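Transcriptional regulator, LysR family (Vibrio cholerae, PDB 3SZP) is a LysR-type transcriptional regulator that activates virulence genes, probably by binding DNA through its winged helix-turn-helix domain. Local coordinates at residues R94-S99 against M125-A130; K24-V29 against H121-M126; S151-K156 against M266-K271; Y192-W197 against S218-V223; R87-R92 against Q274-R279. All coordinates share one frame; numbering follows the deposited sequence.

Contact 1. Residues R94-S99 against M125-A130; sequences RISAPS and MMSNQA
Ile95, Ala97 and Met125 zip the parallel strands 94-98 and 125-127 together, with axes 4.7 Å apart and N-to-C directions 28° from parallel. Met125 N gives an almost straight bond to Ile95 O at 2.9 Å. Ala97 N then bonds Met125 O at 2.9 Å, and Ser127 N bonds Ala97 O at 3.0 Å. Ser99 N bonds Ser127 O at 3.2 Å, from above the carbonyl plane. This parallel pairing closes a right-handed beta-alpha-beta unit, strand 91-98, helix 102-116 and strand 120-127, in the LysR effector-binding domain, whose fold resembles periplasmic binding proteins. Ser96 and Met125 share one face of the sheet; Ala97 and Met126 lie on the other. Met126 touches the neighbouring strand with CG, 3.3 Å from Pro98 O and also close to Ala97 O, and its bent chain then carries SD away from that strand. With chi1 -71°, Ser99 OG stands beside its own backbone N and reaches the backbone of Ser127, 3.3 Å from Ser127 C. Helix 102-116 covers the Ala97 and Met126 face through Thr102, while Met126 N bonds to Ser218 OG of the second subunit.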
# COMPACT_ATOMS: atom_id res chain seq x y z
N ARG A 94 -14.44 5.40 -33.44
CA ARG A 94 -14.36 5.37 -31.99
C ARG A 94 -15.26 6.45 -31.40
O ARG A 94 -15.13 7.64 -31.71
CB ARG A 94 -12.91 5.57 -31.57
CG ARG A 94 -12.60 5.09 -30.18
CD ARG A 94 -11.08 5.03 -29.97
NE ARG A 94 -10.74 4.53 -28.65
CZ ARG A 94 -10.34 5.30 -27.64
NH1 ARG A 94 -10.22 6.61 -27.82
NH2 ARG A 94 -10.05 4.75 -26.46
N ILE A 95 -16.19 6.02 -30.55
CA ILE A 95 -17.21 6.88 -29.99
C ILE A 95 -17.18 6.85 -28.46
O ILE A 95 -17.05 5.77 -27.87
CB ILE A 95 -18.59 6.42 -30.46
CG1 ILE A 95 -18.64 6.41 -31.98
CG2 ILE A 95 -19.68 7.31 -29.87
CD1 ILE A 95 -19.91 5.80 -32.53
N SER A 96 -17.30 8.02 -27.84
CA SER A 96 -17.49 8.12 -26.40
C SER A 96 -18.93 8.55 -26.14
O SER A 96 -19.49 9.36 -26.88
CB SER A 96 -16.51 9.13 -25.79
OG SER A 96 -16.86 9.49 -24.47
N ALA A 97 -19.55 8.00 -25.09
CA ALA A 97 -20.95 8.30 -24.79
C ALA A 97 -21.22 8.14 -23.31
O ALA A 97 -20.46 7.49 -22.59
CB ALA A 97 -21.90 7.42 -25.61
N PRO A 98 -22.31 8.75 -22.83
CA PRO A 98 -22.56 8.73 -21.39
C PRO A 98 -23.02 7.36 -20.92
O PRO A 98 -23.64 6.62 -21.69
CB PRO A 98 -23.66 9.78 -21.20
CG PRO A 98 -24.34 9.86 -22.48
CD PRO A 98 -23.31 9.57 -23.55
N SER A 99 -22.72 7.03 -19.68
CA SER A 99 -23.13 5.76 -19.11
C SER A 99 -24.63 5.61 -19.03
O SER A 99 -25.16 4.59 -19.42
CB SER A 99 -22.56 5.58 -17.70
OG SER A 99 -21.17 5.35 -17.76
N MET A 125 -17.13 3.53 -26.02
CA MET A 125 -16.73 3.66 -24.62
C MET A 125 -17.73 4.53 -23.86
O MET A 125 -17.98 5.67 -24.22
CB MET A 125 -15.34 4.26 -24.52
CG MET A 125 -14.95 4.69 -23.12
SD MET A 125 -14.36 3.32 -22.10
CE MET A 125 -12.87 2.84 -23.00
N MET A 126 -18.29 3.97 -22.79
CA MET A 126 -19.22 4.71 -21.94
C MET A 126 -18.55 5.20 -20.67
O MET A 126 -17.80 4.47 -20.04
CB MET A 126 -20.41 3.84 -21.56
CG MET A 126 -21.60 4.11 -22.42
SD MET A 126 -21.89 2.70 -23.47
CE MET A 126 -22.46 1.56 -22.19
N SER A 127 -18.86 6.43 -20.29
CA SER A 127 -18.40 6.95 -18.99
C SER A 127 -19.34 8.03 -18.47
O SER A 127 -20.03 8.69 -19.24
CB SER A 127 -16.99 7.51 -19.12
OG SER A 127 -16.93 8.36 -20.26
N ASN A 128 -19.36 8.23 -17.15
CA ASN A 128 -20.08 9.35 -16.58
C ASN A 128 -19.47 10.63 -17.15
O ASN A 128 -18.34 10.60 -17.65
CB ASN A 128 -20.01 9.31 -15.06
CG ASN A 128 -18.61 9.54 -14.54
OD1 ASN A 128 -17.63 9.44 -15.29
ND2 ASN A 128 -18.49 9.84 -13.25
N GLN A 129 -20.21 11.73 -17.12
CA GLN A 129 -19.68 12.99 -17.62
C GLN A 129 -18.26 13.20 -17.10
O GLN A 129 -17.29 13.13 -17.85
CB GLN A 129 -20.56 14.15 -17.16
CG GLN A 129 -22.04 13.92 -17.38
CD GLN A 129 -22.90 14.95 -16.66
OE1 GLN A 129 -22.42 15.67 -15.78
NE2 GLN A 129 -24.18 15.01 -17.02
N ALA A 130 -18.18 13.45 -15.79
CA ALA A 130 -16.92 13.56 -15.05
C ALA A 130 -15.75 14.14 -15.85
O ALA A 130 -15.85 15.22 -16.42
CB ALA A 130 -16.55 12.20 -14.46

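Contact 2. Residues K24-V29 against H121-M126; sequences KTMIPV and HIELMM
Met26 meets Met125 through their terminal methyls, CE to CE at 3.6 Å, the two side chains sliding past each other in opposite directions. This is the tight part of the contact. Met26, extended beyond CG, pushes its CE between three groups: besides Met125 it lies 3.6 Å from Leu124 O and 3.8 Å from Glu123 OE2. The bent chain of Met125 folds its own CE back to within 4.0 Å of Met26 CG. On the loose side the exposed Lys24 offers little more than its carbonyl, with Lys24 O 4.3 Å from Met125 CE, and no hydrogen bond crosses the contact. Glu123 OE2, beside the methyl, is held in a salt bridge by Arg94 NE. Met26 has positive phi where the chain leaves helix 18-25, and the turn carries it from the helix-turn-helix domain onto strand 120-127 of the effector domain. That strand lies beside strand 91-98, with helix 102-116 behind Leu124, and pairs in parallel with a strand of the second subunit, whose Leu195 also packs on Met26.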
# COMPACT_ATOMS: atom_id res chain seq x y z
N LYS A 24 -8.58 2.59 -20.46
CA LYS A 24 -8.33 3.13 -21.79
C LYS A 24 -8.29 2.07 -22.90
O LYS A 24 -8.74 2.32 -24.01
CB LYS A 24 -7.05 3.97 -21.80
CG LYS A 24 -7.19 5.32 -21.11
CD LYS A 24 -5.98 6.21 -21.38
CE LYS A 24 -6.21 7.64 -20.93
NZ LYS A 24 -6.40 7.76 -19.45
N THR A 25 -7.75 0.90 -22.60
CA THR A 25 -7.53 -0.16 -23.59
C THR A 25 -8.63 -1.23 -23.62
O THR A 25 -8.67 -2.05 -24.54
CB THR A 25 -6.25 -0.93 -23.27
OG1 THR A 25 -6.41 -1.59 -22.01
CG2 THR A 25 -5.03 0.01 -23.22
N MET A 26 -9.50 -1.23 -22.62
CA MET A 26 -10.47 -2.32 -22.45
C MET A 26 -9.80 -3.69 -22.28
O MET A 26 -10.38 -4.73 -22.62
CB MET A 26 -11.51 -2.35 -23.59
CG MET A 26 -12.31 -1.06 -23.78
SD MET A 26 -13.83 -1.31 -24.76
CE MET A 26 -14.15 0.39 -25.30
N ILE A 27 -8.58 -3.69 -21.75
CA ILE A 27 -7.93 -4.94 -21.34
C ILE A 27 -8.15 -5.12 -19.85
O ILE A 27 -7.76 -4.25 -19.08
CB ILE A 27 -6.41 -4.93 -21.61
CG1 ILE A 27 -6.11 -4.56 -23.07
CG2 ILE A 27 -5.84 -6.29 -21.28
CD1 ILE A 27 -4.60 -4.52 -23.45
N PRO A 28 -8.77 -6.24 -19.43
CA PRO A 28 -8.95 -6.45 -17.98
C PRO A 28 -7.62 -6.37 -17.25
O PRO A 28 -6.58 -6.76 -17.80
CB PRO A 28 -9.52 -7.87 -17.89
CG PRO A 28 -10.19 -8.08 -19.23
CD PRO A 28 -9.32 -7.36 -20.22
N VAL A 29 -7.67 -5.88 -16.02
CA VAL A 29 -6.49 -5.82 -15.17
C VAL A 29 -5.79 -7.17 -15.09
O VAL A 29 -4.59 -7.24 -15.25
CB VAL A 29 -6.84 -5.29 -13.76
CG1 VAL A 29 -5.68 -5.51 -12.80
CG2 VAL A 29 -7.23 -3.81 -13.85
N HIS A 121 -17.00 -0.54 -38.37
CA HIS A 121 -17.05 -1.11 -37.03
C HIS A 121 -17.01 -0.07 -35.92
O HIS A 121 -16.28 0.92 -36.00
CB HIS A 121 -15.96 -2.16 -36.85
CG HIS A 121 -16.06 -3.30 -37.81
ND1 HIS A 121 -17.16 -3.50 -38.62
CD2 HIS A 121 -15.18 -4.29 -38.12
CE1 HIS A 121 -16.98 -4.58 -39.37
NE2 HIS A 121 -15.78 -5.07 -39.09
N ILE A 122 -17.82 -0.29 -34.89
CA ILE A 122 -17.92 0.68 -33.81
C ILE A 122 -17.24 0.19 -32.54
O ILE A 122 -17.52 -0.90 -32.05
CB ILE A 122 -19.37 1.04 -33.48
CG1 ILE A 122 -20.01 1.76 -34.66
CG2 ILE A 122 -19.42 1.92 -32.23
CD1 ILE A 122 -21.42 2.32 -34.35
N GLU A 123 -16.33 1.02 -32.04
CA GLU A 123 -15.81 0.88 -30.69
C GLU A 123 -16.47 1.97 -29.83
O GLU A 123 -16.30 3.16 -30.07
CB GLU A 123 -14.28 1.02 -30.67
CG GLU A 123 -13.69 0.72 -29.31
CD GLU A 123 -12.23 1.07 -29.21
OE1 GLU A 123 -11.49 0.92 -30.20
OE2 GLU A 123 -11.82 1.52 -28.12
N LEU A 124 -17.24 1.53 -28.84
CA LEU A 124 -18.02 2.44 -28.00
C LEU A 124 -17.56 2.38 -26.54
O LEU A 124 -17.57 1.33 -25.91
CB LEU A 124 -19.50 2.07 -28.09
CG LEU A 124 -20.51 2.84 -27.22
CD1 LEU A 124 -20.56 4.32 -27.61
CD2 LEU A 124 -21.89 2.22 -27.34
N MET A 125 -17.13 3.53 -26.02
CA MET A 125 -16.73 3.66 -24.62
C MET A 125 -17.73 4.53 -23.86
O MET A 125 -17.98 5.67 -24.22
CB MET A 125 -15.34 4.26 -24.52
CG MET A 125 -14.95 4.69 -23.12
SD MET A 125 -14.36 3.32 -22.10
CE MET A 125 -12.87 2.84 -23.00
N MET A 126 -18.29 3.97 -22.79
CA MET A 126 -19.22 4.71 -21.94
C MET A 126 -18.55 5.20 -20.67
O MET A 126 -17.80 4.47 -20.04
CB MET A 126 -20.41 3.84 -21.56
CG MET A 126 -21.60 4.11 -22.42
SD MET A 126 -21.89 2.70 -23.47
CE MET A 126 -22.46 1.56 -22.19

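Contact 3. Residues S151-K156 against M266-K271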
# COMPACT_ATOMS: atom_id res chain seq x y z
N SER A 151 -12.21 23.38 -29.75
CA SER A 151 -11.79 22.69 -30.97
C SER A 151 -12.78 21.65 -31.48
O SER A 151 -12.38 20.67 -32.11
CB SER A 151 -10.44 22.00 -30.75
OG SER A 151 -10.60 20.78 -30.04
N LEU A 152 -14.06 21.86 -31.22
CA LEU A 152 -15.05 20.85 -31.58
C LEU A 152 -16.38 21.40 -32.07
O LEU A 152 -16.96 22.28 -31.45
CB LEU A 152 -15.27 19.89 -30.42
CG LEU A 152 -14.28 18.74 -30.30
CD1 LEU A 152 -14.61 17.90 -29.08
CD2 LEU A 152 -14.28 17.88 -31.56
N ILE A 153 -16.84 20.87 -33.20
CA ILE A 153 -18.20 21.13 -33.65
C ILE A 153 -19.16 20.42 -32.71
O ILE A 153 -19.00 19.24 -32.41
CB ILE A 153 -18.45 20.61 -35.08
CG1 ILE A 153 -17.37 21.12 -36.03
CG2 ILE A 153 -19.82 21.06 -35.57
CD1 ILE A 153 -17.27 22.62 -36.03
N ALA A 154 -20.15 21.16 -32.23
CA ALA A 154 -21.16 20.59 -31.36
C ALA A 154 -22.52 20.66 -32.04
O ALA A 154 -22.84 21.65 -32.70
CB ALA A 154 -21.20 21.35 -30.05
N ARG A 155 -23.32 19.62 -31.87
CA ARG A 155 -24.66 19.62 -32.40
C ARG A 155 -25.65 19.02 -31.41
O ARG A 155 -25.44 17.91 -30.94
CB ARG A 155 -24.71 18.82 -33.69
CG ARG A 155 -26.10 18.73 -34.23
CD ARG A 155 -26.12 17.99 -35.53
NE ARG A 155 -27.28 18.41 -36.30
CZ ARG A 155 -27.23 19.23 -37.33
NH1 ARG A 155 -26.06 19.71 -37.74
NH2 ARG A 155 -28.34 19.57 -37.96
N LYS A 156 -26.71 19.75 -31.09
CA LYS A 156 -27.72 19.22 -30.18
C LYS A 156 -28.56 18.18 -30.89
O LYS A 156 -29.16 18.48 -31.93
CB LYS A 156 -28.62 20.34 -29.65
CG LYS A 156 -29.77 19.84 -28.77
CD LYS A 156 -30.59 21.02 -28.25
CE LYS A 156 -31.82 20.56 -27.48
NZ LYS A 156 -32.42 21.70 -26.70
N MET A 266 -23.84 15.87 -29.83
CA MET A 266 -22.82 15.15 -30.57
C MET A 266 -21.72 16.14 -30.90
O MET A 266 -21.99 17.23 -31.38
CB MET A 266 -23.40 14.59 -31.86
CG MET A 266 -22.36 14.02 -32.83
SD MET A 266 -23.10 13.10 -34.22
CE MET A 266 -24.19 14.36 -34.89
N LEU A 267 -20.47 15.76 -30.64
CA LEU A 267 -19.34 16.62 -30.92
C LEU A 267 -18.40 15.86 -31.83
O LEU A 267 -18.27 14.64 -31.71
CB LEU A 267 -18.61 17.00 -29.64
CG LEU A 267 -19.39 17.32 -28.36
CD1 LEU A 267 -18.45 18.07 -27.42
CD2 LEU A 267 -20.60 18.17 -28.63
N TYR A 268 -17.77 16.58 -32.76
CA TYR A 268 -16.84 15.98 -33.71
C TYR A 268 -15.95 17.05 -34.32
O TYR A 268 -16.28 18.23 -34.30
CB TYR A 268 -17.59 15.27 -34.82
CG TYR A 268 -18.65 16.12 -35.50
CD1 TYR A 268 -19.90 16.30 -34.92
CD2 TYR A 268 -18.40 16.73 -36.72
CE1 TYR A 268 -20.87 17.06 -35.53
CE2 TYR A 268 -19.37 17.50 -37.34
CZ TYR A 268 -20.61 17.66 -36.74
OH TYR A 268 -21.58 18.43 -37.35
N ASN A 269 -14.82 16.62 -34.88
CA ASN A 269 -13.97 17.50 -35.66
C ASN A 269 -14.62 17.83 -37.00
O ASN A 269 -15.29 16.99 -37.60
CB ASN A 269 -12.61 16.84 -35.87
CG ASN A 269 -11.75 16.86 -34.61
OD1 ASN A 269 -10.88 17.73 -34.47
ND2 ASN A 269 -11.99 15.91 -33.70
N HIS A 270 -14.43 19.06 -37.46
CA HIS A 270 -15.07 19.52 -38.69
C HIS A 270 -15.00 18.47 -39.78
O HIS A 270 -14.00 17.76 -39.91
CB HIS A 270 -14.44 20.83 -39.20
CG HIS A 270 -15.13 21.39 -40.40
ND1 HIS A 270 -16.47 21.72 -40.41
CD2 HIS A 270 -14.68 21.66 -41.65
CE1 HIS A 270 -16.81 22.18 -41.60
NE2 HIS A 270 -15.73 22.16 -42.37
N LYS A 271 -16.06 18.36 -40.58
CA LYS A 271 -16.13 17.29 -41.56
C LYS A 271 -15.10 17.38 -42.69
O LYS A 271 -14.86 16.40 -43.39
CB LYS A 271 -17.56 17.14 -42.12
CG LYS A 271 -18.51 16.40 -41.17
CD LYS A 271 -19.74 15.85 -41.89
CE LYS A 271 -20.74 16.95 -42.22
NZ LYS A 271 -21.91 16.42 -42.97
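Arg155 N donates to Met266 O at 2.8 Å, and Met266 N returns a bond of 2.8 Å to Arg155 O, making Arg155 and Met266 a hydrogen-bonded pair of the antiparallel strands. Two residues along, Tyr268 N bonds Ile153 O at 3.0 Å, in the carbonyl plane, while Ile153 N reaches Tyr268 O by a more bent bond. Between these pairs Ala154 faces Leu267 without a hydrogen bond, and its CB rests 3.5 Å from Leu267 CD2.

The face carrying Ile153, Arg155, Met266 and Tyr268 holds the main side-chain contact, a CH-pi interaction. Ile153 CB stands over the phenol, 4.0 Å from the Tyr268 ring centroid and 14° off its normal, displaced toward the rim. Tyr268 CG sits between its own N and carbonyl carbon (chi1 52°), which swings the ring beneath the isoleucine. Ile153 CG2, anti to its backbone N, extends the cover to the phenol end, 3.6 Å from Tyr268 OH. Arg155 and Met266 run side by side in the same direction. At the strand end Leu152 crosses Leu267 at about a right angle and lays CD2 against the Tyr268 carbonyl, 3.3 Å from Tyr268 C.

Helix 276-287 packs on Tyr268 through Ile282. In this part of the sheet, backbone bonds set the register, while apolar contacts and one CH-pi interaction fill in around them.

Contact 4. Residues Y192-W197 against S218-V223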
# COMPACT_ATOMS: atom_id res chain seq x y z
N TYR A 192 -26.16 9.20 -9.91
CA TYR A 192 -25.34 10.21 -10.55
C TYR A 192 -25.80 10.31 -11.99
O TYR A 192 -26.06 9.29 -12.62
CB TYR A 192 -23.86 9.81 -10.46
CG TYR A 192 -22.95 10.79 -11.15
CD1 TYR A 192 -22.76 10.73 -12.52
CD2 TYR A 192 -22.28 11.78 -10.43
CE1 TYR A 192 -21.94 11.62 -13.16
CE2 TYR A 192 -21.44 12.69 -11.08
CZ TYR A 192 -21.29 12.60 -12.45
OH TYR A 192 -20.49 13.47 -13.15
N PRO A 193 -25.88 11.53 -12.56
CA PRO A 193 -25.50 12.84 -12.00
C PRO A 193 -26.65 13.61 -11.36
O PRO A 193 -26.55 14.84 -11.23
CB PRO A 193 -25.00 13.61 -13.23
CG PRO A 193 -25.86 13.05 -14.37
CD PRO A 193 -26.20 11.61 -14.00
N LEU A 194 -27.73 12.95 -10.98
CA LEU A 194 -28.86 13.67 -10.40
C LEU A 194 -28.88 13.43 -8.89
O LEU A 194 -29.74 12.72 -8.36
CB LEU A 194 -30.18 13.23 -11.04
CG LEU A 194 -30.22 13.33 -12.58
CD1 LEU A 194 -31.48 12.69 -13.12
CD2 LEU A 194 -30.12 14.79 -13.03
N LEU A 195 -27.91 14.02 -8.21
CA LEU A 195 -27.76 13.83 -6.77
C LEU A 195 -28.34 15.02 -6.02
O LEU A 195 -28.98 14.86 -4.98
CB LEU A 195 -26.28 13.63 -6.42
CG LEU A 195 -25.64 12.45 -7.15
CD1 LEU A 195 -24.18 12.31 -6.77
CD2 LEU A 195 -26.39 11.15 -6.88
N LYS A 196 -28.11 16.21 -6.57
CA LYS A 196 -28.59 17.46 -5.99
C LYS A 196 -29.83 17.90 -6.77
O LYS A 196 -29.72 18.38 -7.89
CB LYS A 196 -27.50 18.53 -6.07
CG LYS A 196 -27.78 19.81 -5.32
CD LYS A 196 -26.61 20.80 -5.49
CE LYS A 196 -26.63 21.91 -4.43
NZ LYS A 196 -25.49 22.90 -4.56
N TRP A 197 -31.01 17.73 -6.18
CA TRP A 197 -32.24 18.00 -6.91
C TRP A 197 -32.54 19.49 -6.80
O TRP A 197 -32.58 20.06 -5.70
CB TRP A 197 -33.40 17.17 -6.37
CG TRP A 197 -33.22 15.66 -6.49
CD1 TRP A 197 -32.17 14.99 -7.07
CD2 TRP A 197 -34.12 14.66 -6.00
NE1 TRP A 197 -32.38 13.63 -6.98
CE2 TRP A 197 -33.56 13.40 -6.32
CE3 TRP A 197 -35.35 14.70 -5.32
CZ2 TRP A 197 -34.19 12.20 -5.98
CZ3 TRP A 197 -35.96 13.51 -4.98
CH2 TRP A 197 -35.39 12.27 -5.32
N SER A 218 -23.91 5.20 -8.57
CA SER A 218 -23.13 5.93 -9.55
C SER A 218 -23.76 5.88 -10.94
O SER A 218 -23.20 6.44 -11.88
CB SER A 218 -21.69 5.41 -9.60
OG SER A 218 -21.67 4.02 -9.81
N ALA A 219 -24.92 5.23 -11.06
CA ALA A 219 -25.69 5.22 -12.32
C ALA A 219 -27.20 5.11 -12.06
O ALA A 219 -27.62 4.63 -11.01
CB ALA A 219 -25.23 4.09 -13.24
N LEU A 220 -28.00 5.55 -13.02
CA LEU A 220 -29.44 5.68 -12.80
C LEU A 220 -30.25 4.39 -12.97
O LEU A 220 -31.31 4.24 -12.35
CB LEU A 220 -30.02 6.84 -13.63
CG LEU A 220 -29.69 8.22 -13.03
CD1 LEU A 220 -29.92 9.34 -14.01
CD2 LEU A 220 -30.47 8.47 -11.75
N ASN A 221 -29.76 3.44 -13.77
CA ASN A 221 -30.57 2.24 -13.99
C ASN A 221 -30.84 1.42 -12.72
O ASN A 221 -31.96 0.98 -12.50
CB ASN A 221 -30.07 1.39 -15.18
CG ASN A 221 -28.65 0.85 -15.00
OD1 ASN A 221 -27.92 1.24 -14.08
ND2 ASN A 221 -28.25 -0.03 -15.90
N VAL A 222 -29.84 1.24 -11.88
CA VAL A 222 -30.04 0.48 -10.64
C VAL A 222 -31.00 1.23 -9.70
O VAL A 222 -31.68 0.62 -8.90
CB VAL A 222 -28.69 0.16 -9.92
CG1 VAL A 222 -27.83 -0.80 -10.76
CG2 VAL A 222 -27.93 1.44 -9.60
N VAL A 223 -31.02 2.55 -9.80
CA VAL A 223 -31.90 3.39 -8.99
C VAL A 223 -33.38 3.26 -9.40
O VAL A 223 -34.26 3.12 -8.54
CB VAL A 223 -31.42 4.87 -9.03
CG1 VAL A 223 -32.40 5.79 -8.28
CG2 VAL A 223 -30.02 4.99 -8.42
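Leu194 and Leu220 cross at about a right angle, and their CD1 methyls meet at 3.8 Å. In both, CG lies anti to the carbonyl carbon (chi1 -54° and -76°), which turns each branched end toward the other segment. Leu220 also leans on the backbone of the loop, its CG 3.8 Å from Tyr192 O. Pro193 adds a marginal touch, with CD 4.4 Å from Leu220 CD1.

Tyr192 meets the other segment with its base and not its hydroxyl: its CB lies 3.7 Å from Ser218 O, while the ring leads away. The peptide bond before Pro193 is cis, which folds the proline back over the tyrosine, with Pro193 CB 3.6 Å above one face of the Tyr192 ring, near its rim. Farther along the loop Trp197 NE1 donates to Leu194 O at 3.1 Å. The acceptor lies in the indole plane, but the donor stands well above the carbonyl plane; the bond ties the loop back on itself beside Leu194.

No hydrogen bond crosses directly between the segments. Asn100 links them instead, bonding Tyr192 O through ND2 and Leu220 N through OD1. Strands 188-191 and 215-217, which run in parallel just before the two segments, bring them together; Leu220 packs on strand 233-237, and Ser218 OG bonds Met126 N of the second subunit.

Contact 5. Residues R87-R92 against Q274-R279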
# COMPACT_ATOMS: atom_id res chain seq x y z
N ARG A 87 -10.87 4.89 -46.59
CA ARG A 87 -11.09 3.76 -47.49
C ARG A 87 -12.56 3.67 -47.89
O ARG A 87 -13.07 2.59 -48.21
CB ARG A 87 -10.67 2.44 -46.83
CG ARG A 87 -9.18 2.34 -46.50
CD ARG A 87 -8.32 2.73 -47.71
NE ARG A 87 -6.88 2.72 -47.43
CZ ARG A 87 -6.31 3.31 -46.38
NH1 ARG A 87 -7.05 3.96 -45.48
NH2 ARG A 87 -4.99 3.25 -46.22
N GLY A 88 -13.24 4.81 -47.86
CA GLY A 88 -14.66 4.84 -48.15
C GLY A 88 -15.48 4.38 -46.95
O GLY A 88 -15.11 4.63 -45.81
N ALA A 89 -16.58 3.68 -47.23
CA ALA A 89 -17.54 3.28 -46.20
C ALA A 89 -17.10 2.06 -45.40
O ALA A 89 -17.83 1.07 -45.29
CB ALA A 89 -18.91 3.04 -46.82
N SER A 90 -15.89 2.13 -44.83
CA SER A 90 -15.34 1.01 -44.10
C SER A 90 -14.30 1.53 -43.12
O SER A 90 -13.83 2.66 -43.25
CB SER A 90 -14.71 -0.01 -45.05
OG SER A 90 -13.56 0.51 -45.68
N GLY A 91 -13.95 0.70 -42.15
CA GLY A 91 -13.06 1.09 -41.08
C GLY A 91 -13.76 1.14 -39.73
O GLY A 91 -14.97 0.97 -39.61
N ARG A 92 -12.97 1.39 -38.69
CA ARG A 92 -13.49 1.47 -37.34
C ARG A 92 -13.69 2.92 -36.95
O ARG A 92 -12.91 3.78 -37.32
CB ARG A 92 -12.52 0.80 -36.37
CG ARG A 92 -13.05 0.67 -34.95
CD ARG A 92 -11.91 0.71 -33.94
NE ARG A 92 -11.19 1.98 -34.02
CZ ARG A 92 -10.03 2.22 -33.40
NH1 ARG A 92 -9.45 1.28 -32.66
NH2 ARG A 92 -9.45 3.41 -33.54
N GLN A 274 -12.40 14.92 -42.05
CA GLN A 274 -13.07 13.73 -41.57
C GLN A 274 -13.13 12.69 -42.69
O GLN A 274 -13.53 13.00 -43.82
CB GLN A 274 -14.47 14.11 -41.09
CG GLN A 274 -15.02 13.29 -39.95
CD GLN A 274 -14.21 13.42 -38.67
OE1 GLN A 274 -13.23 12.71 -38.46
NE2 GLN A 274 -14.64 14.32 -37.78
N PRO A 275 -12.71 11.45 -42.38
CA PRO A 275 -12.82 10.40 -43.40
C PRO A 275 -14.28 10.11 -43.71
O PRO A 275 -15.16 10.57 -42.98
CB PRO A 275 -12.17 9.19 -42.71
CG PRO A 275 -12.28 9.46 -41.25
CD PRO A 275 -12.15 10.95 -41.12
N GLU A 276 -14.53 9.34 -44.77
CA GLU A 276 -15.90 9.05 -45.19
C GLU A 276 -16.69 8.29 -44.12
O GLU A 276 -17.86 8.57 -43.89
CB GLU A 276 -15.90 8.27 -46.52
CG GLU A 276 -17.27 8.13 -47.15
CD GLU A 276 -17.23 7.45 -48.52
OE1 GLU A 276 -16.30 7.72 -49.32
OE2 GLU A 276 -18.14 6.63 -48.81
N LYS A 277 -16.03 7.32 -43.48
CA LYS A 277 -16.68 6.48 -42.48
C LYS A 277 -17.28 7.31 -41.36
O LYS A 277 -18.38 7.03 -40.89
CB LYS A 277 -15.71 5.44 -41.92
CG LYS A 277 -14.57 6.03 -41.10
CD LYS A 277 -13.54 4.98 -40.69
CE LYS A 277 -12.43 5.61 -39.87
NZ LYS A 277 -11.22 4.75 -39.73
N VAL A 278 -16.57 8.36 -40.95
CA VAL A 278 -17.06 9.24 -39.89
C VAL A 278 -18.13 10.20 -40.42
O VAL A 278 -19.14 10.45 -39.75
CB VAL A 278 -15.91 10.00 -39.21
CG1 VAL A 278 -16.43 10.81 -38.04
CG2 VAL A 278 -14.82 9.02 -38.75
N ARG A 279 -17.92 10.72 -41.63
CA ARG A 279 -18.91 11.59 -42.27
C ARG A 279 -20.27 10.90 -42.40
O ARG A 279 -21.30 11.49 -42.09
CB ARG A 279 -18.44 12.07 -43.65
CG ARG A 279 -17.34 13.12 -43.61
CD ARG A 279 -17.18 13.82 -44.97
NE ARG A 279 -17.08 12.88 -46.08
CZ ARG A 279 -15.94 12.54 -46.68
NH1 ARG A 279 -14.79 13.09 -46.28
NH2 ARG A 279 -15.94 11.67 -47.68
O HOH W 1 -13.42 5.98 -44.51
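Lys277 lies along the backbone of residues 90-92 and meets it atom by atom. Its CG sits between its own backbone N and carbonyl carbon (chi1 66°), and the chain, fully extended from there, runs along the neighbouring segment. CB is 3.6 Å from Ser90 O and CG a little farther from the same oxygen. CD packs 3.5 Å from Ser90 O and also against Gly91 CA, where the absence of a side chain lets the lysine pass close. CE comes 3.2 Å from Arg92 O, and NZ ends at that carbonyl in a weak hydrogen bond of 3.1 Å.

Here the chain enters strand 91-98, the first strand of the effector-domain sheet, and meets the first turn of helix 276-287, whose N-cap is Pro275. The two ends, far apart in sequence, thus come together at the surface of the domain.

One residue earlier on the helix, Glu276 extends over Gly88: its OE1 lies 3.5 Å from Gly88 CA, and OE2 is nearer the Ala89 N. A water lies between the backbones, accepting from Lys277 N at 3.1 Å; its 2.5 Å approach to Gly88 O is short and doubtful in detail. Ala89 centres an inverse gamma turn that bends the chain between Gly88 and Ser90. Beyond the contact, the Arg92 side chain makes a long, weak ion pair with Glu123 and packs on Arg212 of the second subunit.

Overall arrangement
Contacts 1, 2, 3 and 5 reach the same effector-domain sheet from different places. Contact 1 is near the chain's centre and partly buried; contact 3 is farther out and includes more exposed residues; contact 5 lies at the surface, where a lysine chain and a water meet backbone carbonyls. Contacts 1 and 2 share strand 120-127, but where contact 1 is built on backbone bonds, contact 2 is buried and rests on two methionine methyls, joining the DNA-binding domain to that sheet. Contact 4 stands apart, about 36 Å between centres from contact 5, yet its Tyr192 touches Asn128 of contact 1. Contacts 1, 2 and 4 all touch the second subunit, as Arg92 of contact 5 does.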